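Local atomic coordinates of beta-L-arabinobiosidase (Bacteroides thetaiotaomicron, PDB entry 5MQR), a protein that probably acts as a glycoside hydrolase in bacterial breakdown of plant pectin, with beta-L-arabinobiosidase and possibly sialidase-type activity. Residues P78-W83 and M398-I403; F265-Y268 and R274-S277; K310-R315 and L387-S392; Y325-S328 and L334-S337. One frame throughout, in Å; residues are numbered along the deposited sequence.

Interaction 1: residues P78-W83 and M398-I403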
loop_
_atom_site.group_PDB
_atom_site.type_symbol
_atom_site.label_atom_id
_atom_site.label_comp_id
_atom_site.label_asym_id
_atom_site.label_seq_id
_atom_site.Cartn_x
_atom_site.Cartn_y
_atom_site.Cartn_z
ATOM N N PRO A 78 -21.909 16.623 -17.419
ATOM C CA PRO A 78 -22.141 16.930 -16.024
ATOM C C PRO A 78 -21.107 17.881 -15.432
ATOM O O PRO A 78 -19.964 17.924 -15.900
ATOM C CB PRO A 78 -22.099 15.555 -15.340
ATOM C CG PRO A 78 -21.206 14.743 -16.204
ATOM C CD PRO A 78 -21.431 15.240 -17.606
HETATM N N MSE A 79 -21.542 18.627 -14.425
HETATM C CA MSE A 79 -20.688 19.463 -13.572
HETATM C C MSE A 79 -20.947 19.056 -12.153
HETATM O O MSE A 79 -22.021 18.535 -11.827
HETATM C CB MSE A 79 -20.997 20.949 -13.717
HETATM C CG MSE A 79 -20.963 21.417 -15.171
HETATM SE SE MSE A 79 -19.092 21.545 -15.779
HETATM C CE MSE A 79 -19.331 20.825 -17.613
ATOM N N LEU A 80 -19.963 19.281 -11.288
ATOM C CA LEU A 80 -20.044 18.849 -9.892
ATOM C C LEU A 80 -19.461 19.867 -8.913
ATOM O O LEU A 80 -18.396 20.444 -9.156
ATOM C CB LEU A 80 -19.338 17.504 -9.738
ATOM C CG LEU A 80 -19.512 16.713 -8.439
ATOM C CD1 LEU A 80 -20.927 16.184 -8.260
ATOM C CD2 LEU A 80 -18.511 15.562 -8.471
ATOM N N ALA A 81 -20.186 20.095 -7.813
ATOM C CA ALA A 81 -19.683 20.869 -6.678
ATOM C C ALA A 81 -20.132 20.215 -5.359
ATOM O O ALA A 81 -20.974 19.316 -5.369
ATOM C CB ALA A 81 -20.137 22.306 -6.764
ATOM N N TYR A 82 -19.515 20.630 -4.254
ATOM C CA TYR A 82 -19.896 20.199 -2.911
ATOM C C TYR A 82 -20.022 21.415 -2.010
ATOM O O TYR A 82 -19.072 22.167 -1.840
ATOM C CB TYR A 82 -18.853 19.225 -2.359
ATOM C CG TYR A 82 -19.204 18.580 -1.037
ATOM C CD1 TYR A 82 -19.952 17.415 -0.990
ATOM C CD2 TYR A 82 -18.762 19.131 0.179
ATOM C CE1 TYR A 82 -20.267 16.807 0.227
ATOM C CE2 TYR A 82 -19.078 18.547 1.409
ATOM C CZ TYR A 82 -19.838 17.390 1.433
ATOM O OH TYR A 82 -20.148 16.794 2.633
ATOM N N TRP A 83 -21.189 21.606 -1.421
ATOM C CA TRP A 83 -21.486 22.840 -0.726
ATOM C C TRP A 83 -22.477 22.579 0.375
ATOM O O TRP A 83 -23.480 21.925 0.147
ATOM C CB TRP A 83 -22.111 23.802 -1.727
ATOM C CG TRP A 83 -22.391 25.147 -1.212
ATOM C CD1 TRP A 83 -21.478 26.104 -0.904
ATOM C CD2 TRP A 83 -23.680 25.717 -0.954
ATOM N NE1 TRP A 83 -22.118 27.243 -0.469
ATOM C CE2 TRP A 83 -23.471 27.032 -0.501
ATOM C CE3 TRP A 83 -24.988 25.245 -1.075
ATOM C CZ2 TRP A 83 -24.529 27.886 -0.148
ATOM C CZ3 TRP A 83 -26.047 26.091 -0.741
ATOM C CH2 TRP A 83 -25.812 27.399 -0.278
HETATM N N MSE A 398 -26.944 9.434 -16.677
HETATM C CA MSE A 398 -26.028 10.222 -15.839
HETATM C C MSE A 398 -25.559 9.360 -14.695
HETATM O O MSE A 398 -26.355 8.647 -14.044
HETATM C CB MSE A 398 -26.659 11.523 -15.346
HETATM C CG MSE A 398 -27.291 12.393 -16.425
HETATM SE SE MSE A 398 -26.083 12.655 -17.933
HETATM C CE MSE A 398 -24.678 13.632 -16.972
ATOM N N TRP A 399 -24.247 9.397 -14.467
ATOM C CA TRP A 399 -23.580 8.588 -13.453
ATOM C C TRP A 399 -22.652 9.440 -12.569
ATOM O O TRP A 399 -22.242 10.559 -12.938
ATOM C CB TRP A 399 -22.711 7.519 -14.124
ATOM C CG TRP A 399 -23.434 6.409 -14.738
ATOM C CD1 TRP A 399 -24.087 6.416 -15.930
ATOM C CD2 TRP A 399 -23.538 5.083 -14.231
ATOM N NE1 TRP A 399 -24.590 5.173 -16.201
ATOM C CE2 TRP A 399 -24.287 4.336 -15.167
ATOM C CE3 TRP A 399 -23.073 4.452 -13.074
ATOM C CZ2 TRP A 399 -24.603 3.004 -14.979
ATOM C CZ3 TRP A 399 -23.395 3.109 -12.877
ATOM C CH2 TRP A 399 -24.153 2.397 -13.830
ATOM N N ILE A 400 -22.308 8.874 -11.419
ATOM C CA ILE A 400 -21.203 9.368 -10.596
ATOM C C ILE A 400 -20.356 8.161 -10.133
ATOM O O ILE A 400 -20.859 7.062 -10.030
ATOM C CB ILE A 400 -21.721 10.252 -9.417
ATOM C CG1 ILE A 400 -20.656 11.264 -8.965
ATOM C CG2 ILE A 400 -22.216 9.407 -8.222
ATOM C CD1 ILE A 400 -21.174 12.358 -8.024
ATOM N N SER A 401 -19.068 8.369 -9.904
ATOM C CA SER A 401 -18.231 7.338 -9.305
ATOM C C SER A 401 -17.520 7.908 -8.107
ATOM O O SER A 401 -17.015 9.024 -8.139
ATOM C CB SER A 401 -17.216 6.753 -10.293
ATOM O OG SER A 401 -17.800 5.714 -11.079
ATOM N N ARG A 402 -17.514 7.126 -7.040
ATOM C CA ARG A 402 -16.728 7.418 -5.857
ATOM C C ARG A 402 -15.479 6.536 -5.894
ATOM O O ARG A 402 -15.583 5.326 -6.009
ATOM C CB ARG A 402 -17.538 7.105 -4.622
ATOM C CG ARG A 402 -16.789 7.319 -3.325
ATOM C CD ARG A 402 -17.431 6.446 -2.280
ATOM N NE ARG A 402 -16.979 6.760 -0.947
ATOM C CZ ARG A 402 -17.258 6.043 0.140
ATOM N NH1 ARG A 402 -17.966 4.920 0.069
ATOM N NH2 ARG A 402 -16.783 6.455 1.317
ATOM N N ILE A 403 -14.322 7.158 -5.754
ATOM C CA ILE A 403 -13.037 6.461 -5.734
ATOM C C ILE A 403 -12.370 6.728 -4.375
ATOM O O ILE A 403 -12.068 7.883 -4.063
ATOM C CB ILE A 403 -12.152 6.931 -6.891
ATOM C CG1 ILE A 403 -12.863 6.620 -8.217
ATOM C CG2 ILE A 403 -10.779 6.283 -6.818
ATOM C CD1 ILE A 403 -12.587 7.622 -9.309
#
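Pro78 and Leu80 meet Met398 and Ile400 in a purely apolar seam between two blades of the N-terminal beta propeller. Strand 74-83 is an edge strand of its four-stranded blade. Strand 397-403 belongs to the blade that carries the last strands of the propeller, where it pairs antiparallel with the early strand 52-57, the kind of ring closure that joins the two ends of a propeller. The two strands lie on facing sheets, and only side chains bridge them, burying 152 Å² in all. At one end the terminal methyl of Met398, a selenomethionine, sits against the Pro78 ring: CE of Met398 is 3.6 Å from CB of Pro78 and nearly as close to its CG and CD. This reach depends on a chain bent at both outer torsions (chi2 -49°, chi3 -64°), which curls the methyl toward the proline. Met398 also packs on Tyr89 and Tyr91 of strand 86-94, so the same side chain leans on two strands of the neighbouring blade. Two residues further along, Ile400 reaches across with an extended chain (chi2 168°), whereas Leu80 already points at the other strand. The two side chains cross at about a right angle, and the Ile400 methyl faces both branches of the leucine: Ile400 CD1 lies 3.8 Å from Leu80 CD1 and 4.2 Å from Leu80 CD2.

Interaction 2: residues F265-Y268 and R274-S277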
loop_
_atom_site.group_PDB
_atom_site.type_symbol
_atom_site.label_atom_id
_atom_site.label_comp_id
_atom_site.label_asym_id
_atom_site.label_seq_id
_atom_site.Cartn_x
_atom_site.Cartn_y
_atom_site.Cartn_z
ATOM N N PHE A 265 -11.271 23.183 -20.527
ATOM C CA PHE A 265 -10.246 23.537 -19.545
ATOM C C PHE A 265 -10.576 23.028 -18.144
ATOM O O PHE A 265 -11.702 23.161 -17.653
ATOM C CB PHE A 265 -10.095 25.061 -19.522
ATOM C CG PHE A 265 -9.155 25.589 -18.467
ATOM C CD1 PHE A 265 -9.601 25.825 -17.169
ATOM C CD2 PHE A 265 -7.844 25.909 -18.794
ATOM C CE1 PHE A 265 -8.746 26.329 -16.201
ATOM C CE2 PHE A 265 -6.964 26.424 -17.834
ATOM C CZ PHE A 265 -7.418 26.635 -16.529
ATOM N N ASN A 266 -9.594 22.414 -17.512
ATOM C CA ASN A 266 -9.610 22.234 -16.061
ATOM C C ASN A 266 -8.193 22.361 -15.578
ATOM O O ASN A 266 -7.264 22.242 -16.366
ATOM C CB ASN A 266 -10.257 20.917 -15.613
ATOM C CG ASN A 266 -9.621 19.683 -16.227
ATOM O OD1 ASN A 266 -9.067 18.844 -15.514
ATOM N ND2 ASN A 266 -9.730 19.543 -17.549
ATOM N N CYS A 267 -8.032 22.629 -14.288
ATOM C CA CYS A 267 -6.728 22.890 -13.726
ATOM C C CYS A 267 -6.634 22.481 -12.290
ATOM O O CYS A 267 -7.648 22.261 -11.610
ATOM C CB CYS A 267 -6.402 24.394 -13.834
ATOM S SG CYS A 267 -7.398 25.521 -12.815
ATOM N N TYR A 268 -5.398 22.414 -11.820
ATOM C CA TYR A 268 -5.139 22.190 -10.412
ATOM C C TYR A 268 -3.823 22.818 -10.008
ATOM O O TYR A 268 -3.007 23.149 -10.864
ATOM C CB TYR A 268 -5.152 20.704 -10.077
ATOM C CG TYR A 268 -4.222 19.801 -10.860
ATOM C CD1 TYR A 268 -2.849 19.745 -10.589
ATOM C CD2 TYR A 268 -4.726 18.942 -11.822
ATOM C CE1 TYR A 268 -2.015 18.878 -11.293
ATOM C CE2 TYR A 268 -3.912 18.068 -12.528
ATOM C CZ TYR A 268 -2.554 18.024 -12.259
ATOM O OH TYR A 268 -1.761 17.129 -12.939
ATOM N N ARG A 274 2.323 26.578 -8.639
ATOM C CA ARG A 274 1.996 26.776 -10.056
ATOM C C ARG A 274 0.711 26.025 -10.395
ATOM O O ARG A 274 0.312 25.094 -9.680
ATOM C CB ARG A 274 3.128 26.307 -10.959
ATOM C CG ARG A 274 4.420 27.108 -10.784
ATOM C CD ARG A 274 5.500 26.626 -11.742
ATOM N NE ARG A 274 5.894 25.235 -11.506
ATOM C CZ ARG A 274 6.552 24.463 -12.380
ATOM N NH1 ARG A 274 6.913 24.929 -13.583
ATOM N NH2 ARG A 274 6.847 23.211 -12.056
ATOM N N ILE A 275 0.058 26.446 -11.472
ATOM C CA ILE A 275 -1.198 25.821 -11.887
ATOM C C ILE A 275 -0.992 25.042 -13.201
ATOM O O ILE A 275 -0.497 25.596 -14.185
ATOM C CB ILE A 275 -2.310 26.878 -12.011
ATOM C CG1 ILE A 275 -2.603 27.497 -10.612
ATOM C CG2 ILE A 275 -3.563 26.269 -12.638
ATOM C CD1 ILE A 275 -3.443 28.737 -10.641
ATOM N N ALA A 276 -1.362 23.764 -13.185
ATOM C CA ALA A 276 -1.302 22.903 -14.355
ATOM C C ALA A 276 -2.695 22.811 -14.970
ATOM O O ALA A 276 -3.652 22.623 -14.241
ATOM C CB ALA A 276 -0.825 21.511 -13.977
ATOM N N SER A 277 -2.777 22.925 -16.302
ATOM C CA SER A 277 -4.032 22.840 -17.033
ATOM C C SER A 277 -4.112 21.616 -17.925
ATOM O O SER A 277 -3.087 21.076 -18.383
ATOM C CB SER A 277 -4.229 24.092 -17.901
ATOM O OG SER A 277 -3.228 24.210 -18.900
#
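Tyr268 and Ala276 form the tight part of a beta hairpin in which strands 266-269 and 275-278 open a propeller blade. They are a hydrogen-bonded antiparallel pair: Tyr268 N donates to Ala276 O at 3.0 Å and Ala276 N to Tyr268 O at 2.9 Å. On their side of the sheet the Tyr268 ring turns back over its partner. Its CG stands between the backbone N and the carbonyl carbon (chi1 56°), which brings one ring face onto the Ala276 methyl, with Tyr268 CE1 3.9 Å from Ala276 CB. The next pair, Cys267 and Ser277, is non-hydrogen-bonded; there the strands close to 4.3 Å between the CA atoms of Cys267 and Ser277, and only CA-H...O contacts link the backbones, such as Cys267 CA to Ala276 O at 3.1 Å.

The face bearing Cys267 and Ile275 is partly exposed, although its side chains touch closely, Cys267 CB resting 3.6 Å from Ile275 CG2. Nearby, the end of Arg274 leads away from the hairpin to a salt bridge with Asp272. At the start of the hairpin, buried Phe265 packs its CE2 3.6 Å from Ser277 CB while its ring meets those of Trp279 and Trp294.

Strand 283-287 continues the sheet beyond 275-278. In the other direction Asn266 reaches the next blade, its OD1 accepting from Gly313 N and its ND2 donating to Ile311 O, and Tyr268 OH bonds to Gly342 O and Tyr345 OH, both in the part of the chain that links strands 334-339 and 349-350.

Interaction 3: residues K310-R315 and L387-S392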
loop_
_atom_site.group_PDB
_atom_site.type_symbol
_atom_site.label_atom_id
_atom_site.label_comp_id
_atom_site.label_asym_id
_atom_site.label_seq_id
_atom_site.Cartn_x
_atom_site.Cartn_y
_atom_site.Cartn_z
ATOM N N LYS A 310 -12.969 14.453 -23.051
ATOM C CA LYS A 310 -12.432 15.135 -21.840
ATOM C C LYS A 310 -11.491 14.301 -20.944
ATOM O O LYS A 310 -11.601 13.076 -20.834
ATOM C CB LYS A 310 -13.520 15.695 -20.916
ATOM C CG LYS A 310 -14.486 16.691 -21.506
ATOM C CD LYS A 310 -15.435 17.192 -20.420
ATOM C CE LYS A 310 -16.422 18.220 -20.976
ATOM N NZ LYS A 310 -17.347 18.776 -19.949
ATOM N N ILE A 311 -10.595 15.015 -20.275
ATOM C CA ILE A 311 -9.768 14.465 -19.214
ATOM C C ILE A 311 -9.920 15.396 -17.998
ATOM O O ILE A 311 -9.951 16.630 -18.130
ATOM C CB ILE A 311 -8.306 14.310 -19.669
ATOM C CG1 ILE A 311 -7.401 13.912 -18.483
ATOM C CG2 ILE A 311 -7.788 15.585 -20.324
ATOM C CD1 ILE A 311 -6.062 13.300 -18.897
ATOM N N TRP A 312 -10.081 14.797 -16.831
ATOM C CA TRP A 312 -10.225 15.523 -15.598
ATOM C C TRP A 312 -9.028 15.242 -14.729
ATOM O O TRP A 312 -8.709 14.088 -14.480
ATOM C CB TRP A 312 -11.450 15.030 -14.854
ATOM C CG TRP A 312 -11.545 15.584 -13.479
ATOM C CD1 TRP A 312 -11.308 14.927 -12.316
ATOM C CD2 TRP A 312 -11.849 16.930 -13.130
ATOM N NE1 TRP A 312 -11.480 15.763 -11.260
ATOM C CE2 TRP A 312 -11.811 17.008 -11.726
ATOM C CE3 TRP A 312 -12.172 18.078 -13.868
ATOM C CZ2 TRP A 312 -12.083 18.205 -11.028
ATOM C CZ3 TRP A 312 -12.447 19.257 -13.184
ATOM C CH2 TRP A 312 -12.414 19.308 -11.771
ATOM N N GLY A 313 -8.406 16.290 -14.236
ATOM C CA GLY A 313 -7.302 16.166 -13.293
ATOM C C GLY A 313 -7.574 16.973 -12.033
ATOM O O GLY A 313 -8.120 18.056 -12.109
ATOM N N GLN A 314 -7.165 16.454 -10.887
ATOM C CA GLN A 314 -7.262 17.191 -9.640
ATOM C C GLN A 314 -6.261 16.719 -8.607
ATOM O O GLN A 314 -5.762 15.597 -8.678
ATOM C CB GLN A 314 -8.670 17.084 -9.043
ATOM C CG GLN A 314 -9.078 15.714 -8.497
ATOM C CD GLN A 314 -10.458 15.767 -7.835
ATOM O OE1 GLN A 314 -11.505 15.681 -8.498
ATOM N NE2 GLN A 314 -10.460 15.945 -6.521
ATOM N N ARG A 315 -6.016 17.603 -7.642
ATOM C CA ARG A 315 -5.430 17.246 -6.374
ATOM C C ARG A 315 -6.437 16.472 -5.480
ATOM O O ARG A 315 -7.613 16.787 -5.445
ATOM C CB ARG A 315 -4.921 18.507 -5.649
ATOM C CG ARG A 315 -3.881 18.139 -4.604
ATOM C CD ARG A 315 -3.237 19.299 -3.862
ATOM N NE ARG A 315 -1.929 18.826 -3.393
ATOM C CZ ARG A 315 -0.975 19.572 -2.837
ATOM N NH1 ARG A 315 -1.152 20.878 -2.634
ATOM N NH2 ARG A 315 0.173 18.993 -2.486
ATOM N N LEU A 387 -12.559 10.763 -3.866
ATOM C CA LEU A 387 -12.599 11.356 -5.200
ATOM C C LEU A 387 -13.920 11.020 -5.873
ATOM O O LEU A 387 -14.205 9.832 -6.108
ATOM C CB LEU A 387 -11.461 10.817 -6.062
ATOM C CG LEU A 387 -11.465 11.118 -7.571
ATOM C CD1 LEU A 387 -11.440 12.607 -7.826
ATOM C CD2 LEU A 387 -10.266 10.466 -8.233
ATOM N N TRP A 388 -14.706 12.052 -6.190
ATOM C CA TRP A 388 -15.990 11.880 -6.835
ATOM C C TRP A 388 -15.944 12.546 -8.186
ATOM O O TRP A 388 -15.565 13.733 -8.301
ATOM C CB TRP A 388 -17.086 12.498 -5.998
ATOM C CG TRP A 388 -17.361 11.823 -4.719
ATOM C CD1 TRP A 388 -16.694 11.990 -3.562
ATOM C CD2 TRP A 388 -18.429 10.921 -4.441
ATOM N NE1 TRP A 388 -17.257 11.222 -2.570
ATOM C CE2 TRP A 388 -18.334 10.564 -3.087
ATOM C CE3 TRP A 388 -19.460 10.384 -5.201
ATOM C CZ2 TRP A 388 -19.231 9.691 -2.482
ATOM C CZ3 TRP A 388 -20.344 9.525 -4.599
ATOM C CH2 TRP A 388 -20.227 9.183 -3.259
ATOM N N VAL A 389 -16.316 11.779 -9.203
ATOM C CA VAL A 389 -16.266 12.225 -10.580
ATOM C C VAL A 389 -17.597 11.930 -11.241
ATOM O O VAL A 389 -18.089 10.798 -11.179
ATOM C CB VAL A 389 -15.156 11.503 -11.393
ATOM C CG1 VAL A 389 -15.092 12.063 -12.804
ATOM C CG2 VAL A 389 -13.789 11.707 -10.734
ATOM N N SER A 390 -18.148 12.958 -11.880
ATOM C CA SER A 390 -19.343 12.852 -12.691
ATOM C C SER A 390 -18.979 12.529 -14.145
ATOM O O SER A 390 -17.893 12.861 -14.614
ATOM C CB SER A 390 -20.157 14.152 -12.601
ATOM O OG SER A 390 -19.543 15.235 -13.301
ATOM N N TYR A 391 -19.899 11.863 -14.839
ATOM C CA TYR A 391 -19.760 11.486 -16.258
ATOM C C TYR A 391 -21.121 10.985 -16.797
ATOM O O TYR A 391 -22.014 10.671 -16.019
ATOM C CB TYR A 391 -18.692 10.409 -16.456
ATOM C CG TYR A 391 -18.864 9.149 -15.638
ATOM C CD1 TYR A 391 -18.449 9.095 -14.315
ATOM C CD2 TYR A 391 -19.395 7.978 -16.202
ATOM C CE1 TYR A 391 -18.580 7.938 -13.559
ATOM C CE2 TYR A 391 -19.538 6.807 -15.433
ATOM C CZ TYR A 391 -19.130 6.805 -14.103
ATOM O OH TYR A 391 -19.236 5.666 -13.309
ATOM N N SER A 392 -21.273 10.952 -18.110
ATOM C CA SER A 392 -22.468 10.375 -18.701
ATOM C C SER A 392 -22.062 9.051 -19.296
ATOM O O SER A 392 -20.876 8.773 -19.475
ATOM C CB SER A 392 -23.073 11.308 -19.763
ATOM O OG SER A 392 -22.409 11.232 -21.018
HETATM O O HOH W 1 -13.957 15.853 -7.674
#
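Gln314 and Leu387 touch where edge strands of two beta-propeller blades, 311-315 and 387-393, face each other without pairing. The contact is small, 135 Å², and depends on how the glutamine is posed. Gln314 CG lies between its backbone N and carbonyl carbon (chi1 70°), and beyond it the chain is extended, so the amide is carried out toward the other strand. Leu387, with CG anti to the backbone N (chi1 169°), brings a methyl over one face of that amide: Leu387 CD1 is 3.1 Å from Gln314 OE1 and 3.3 Å from Gln314 CD, a tight fit.

Both ends of the amide are held. Gln314 OE1 accepts from Trp312 NE1 at 2.8 Å, in the carbonyl plane on a lone pair and within the indole plane, which locks the two side chains of one strand together. The same oxygen accepts at 2.6 Å from a water that links the two strands, donating also to Trp388 O at 2.7 Å. Gln314 NE2 donates to Arg315 O at 3.2 Å, the donor standing above that carbonyl's plane, and this fixes which end of the amide is oxygen. With a leucine in place of Gln314, Trp312 NE1 would probably lose its acceptor and the water one of its two acceptors.

Looser packing runs alongside: Val389, which also touches Val324, brings CG2 no nearer than 4.4 Å to Trp312 CD1.

Interaction 4: residues Y325-S328 and L334-S337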
loop_
_atom_site.group_PDB
_atom_site.type_symbol
_atom_site.label_atom_id
_atom_site.label_comp_id
_atom_site.label_asym_id
_atom_site.label_seq_id
_atom_site.Cartn_x
_atom_site.Cartn_y
_atom_site.Cartn_z
ATOM N N TYR A 325 -10.141 9.724 -17.169
ATOM C CA TYR A 325 -10.246 9.900 -18.610
ATOM C C TYR A 325 -10.490 8.586 -19.313
ATOM O O TYR A 325 -10.290 7.529 -18.737
ATOM C CB TYR A 325 -8.978 10.539 -19.188
ATOM C CG TYR A 325 -7.662 9.790 -18.979
ATOM C CD1 TYR A 325 -7.064 9.709 -17.719
ATOM C CD2 TYR A 325 -6.992 9.205 -20.041
ATOM C CE1 TYR A 325 -5.839 9.055 -17.528
ATOM C CE2 TYR A 325 -5.775 8.544 -19.857
ATOM C CZ TYR A 325 -5.203 8.477 -18.598
ATOM O OH TYR A 325 -4.034 7.816 -18.412
ATOM N N ASN A 326 -10.900 8.680 -20.576
ATOM C CA ASN A 326 -10.925 7.537 -21.497
ATOM C C ASN A 326 -9.502 7.396 -22.060
ATOM O O ASN A 326 -9.076 8.269 -22.791
ATOM C CB ASN A 326 -11.934 7.744 -22.640
ATOM C CG ASN A 326 -13.362 7.987 -22.132
ATOM O OD1 ASN A 326 -13.870 9.137 -22.147
ATOM N ND2 ASN A 326 -14.018 6.912 -21.679
ATOM N N PRO A 327 -8.786 6.299 -21.720
ATOM C CA PRO A 327 -7.412 6.057 -22.150
ATOM C C PRO A 327 -7.386 5.445 -23.560
ATOM O O PRO A 327 -6.788 4.390 -23.795
ATOM C CB PRO A 327 -6.904 5.083 -21.082
ATOM C CG PRO A 327 -8.102 4.232 -20.827
ATOM C CD PRO A 327 -9.283 5.153 -20.921
ATOM N N SER A 328 -8.053 6.108 -24.497
ATOM C CA SER A 328 -8.463 5.453 -25.714
ATOM C C SER A 328 -8.995 6.438 -26.722
ATOM O O SER A 328 -9.389 7.557 -26.364
ATOM C CB SER A 328 -9.549 4.418 -25.381
ATOM O OG SER A 328 -9.942 3.706 -26.545
ATOM N N LEU A 334 -13.557 4.140 -18.621
ATOM C CA LEU A 334 -13.174 5.332 -17.887
ATOM C C LEU A 334 -12.115 4.834 -16.903
ATOM O O LEU A 334 -12.358 3.860 -16.173
ATOM C CB LEU A 334 -14.357 5.938 -17.154
ATOM C CG LEU A 334 -14.160 7.354 -16.605
ATOM C CD1 LEU A 334 -14.010 8.339 -17.753
ATOM C CD2 LEU A 334 -15.346 7.748 -15.746
ATOM N N ALA A 335 -10.950 5.472 -16.926
ATOM C CA ALA A 335 -9.778 5.015 -16.191
ATOM C C ALA A 335 -9.235 6.126 -15.301
ATOM O O ALA A 335 -9.620 7.289 -15.425
ATOM C CB ALA A 335 -8.712 4.572 -17.184
ATOM N N ILE A 336 -8.330 5.744 -14.417
ATOM C CA ILE A 336 -7.682 6.654 -13.494
ATOM C C ILE A 336 -6.165 6.402 -13.537
ATOM O O ILE A 336 -5.701 5.247 -13.586
ATOM C CB ILE A 336 -8.237 6.534 -12.051
ATOM C CG1 ILE A 336 -7.553 7.564 -11.119
ATOM C CG2 ILE A 336 -8.116 5.106 -11.492
ATOM C CD1 ILE A 336 -8.183 7.669 -9.741
ATOM N N SER A 337 -5.415 7.503 -13.553
ATOM C CA SER A 337 -3.972 7.497 -13.449
ATOM C C SER A 337 -3.568 8.346 -12.237
ATOM O O SER A 337 -4.134 9.406 -12.014
ATOM C CB SER A 337 -3.323 8.051 -14.743
ATOM O OG SER A 337 -3.463 7.193 -15.876
#
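Tyr325 and Ala335 are paired at the loop end of a beta hairpin in a propeller blade, within the BNR-like part of the propeller. Strand 321-325 ends at this pair, and the chain loops through residues 326-333 before returning as strand 334-339.

Backbone bonds come as a pair, the two residues being antiparallel and hydrogen-bonded. Tyr325 N donates to Ala335 O at 3.0 Å and Ala335 N to Tyr325 O at 2.8 Å. Past this point Pro327 centres an inverse gamma turn, closed by a weak bond from Ser328 N to Asn326 O, and the strand pairing stops.

Among polar side chains, the Tyr325 ring lies alongside the returning strand, its CG between the backbone N and the carbonyl carbon (chi1 59°), and meets Ser337 with its edge. Tyr325 OH is 2.7 Å from Ser337 OG, a probable hydrogen bond, with Ser337 OG near the ring plane; Ser337 OG also bonds to Thr347 O. A phenylalanine in place of Tyr325 would probably cost Ser337 OG its phenol partner, leaving it to Thr347 O, and remove the polar tie between the ring and the returning strand. Asn326 ND2 is spent on Pro369 O and Pro333 O, tying the loop to its surroundings.

Apolar contacts fill the rest. Leu334 swings a methyl back over the Tyr325 peptide, Leu334 CD1 being 3.9 Å from Tyr325 C. On the opposite side of the strand, the proline ring lies on the alanine methyl, with Pro327 CG 3.7 Å from Ala335 CB.

Overall arrangement
Read from the N terminus, the chain opens interaction 1 at 78-83 and closes it only at 398-403, so the other three contacts all fall inside its loop, and none crosses another. Interaction 2 comes first, a short hairpin complete before interaction 3 begins at 310-315. Interaction 4 is a second local hairpin, nested within the loop that 387-392 closes. The hairpins build individual blades, while interactions 1 and 3 join neighbouring blades. Strands 387-393 and 397-403 are sheet neighbours, linking interactions 1 and 3 through Ile403 N and Leu387 O. Asn266 connects interaction 2 to 3, and Tyr391 packs on Leu334 between 3 and 4.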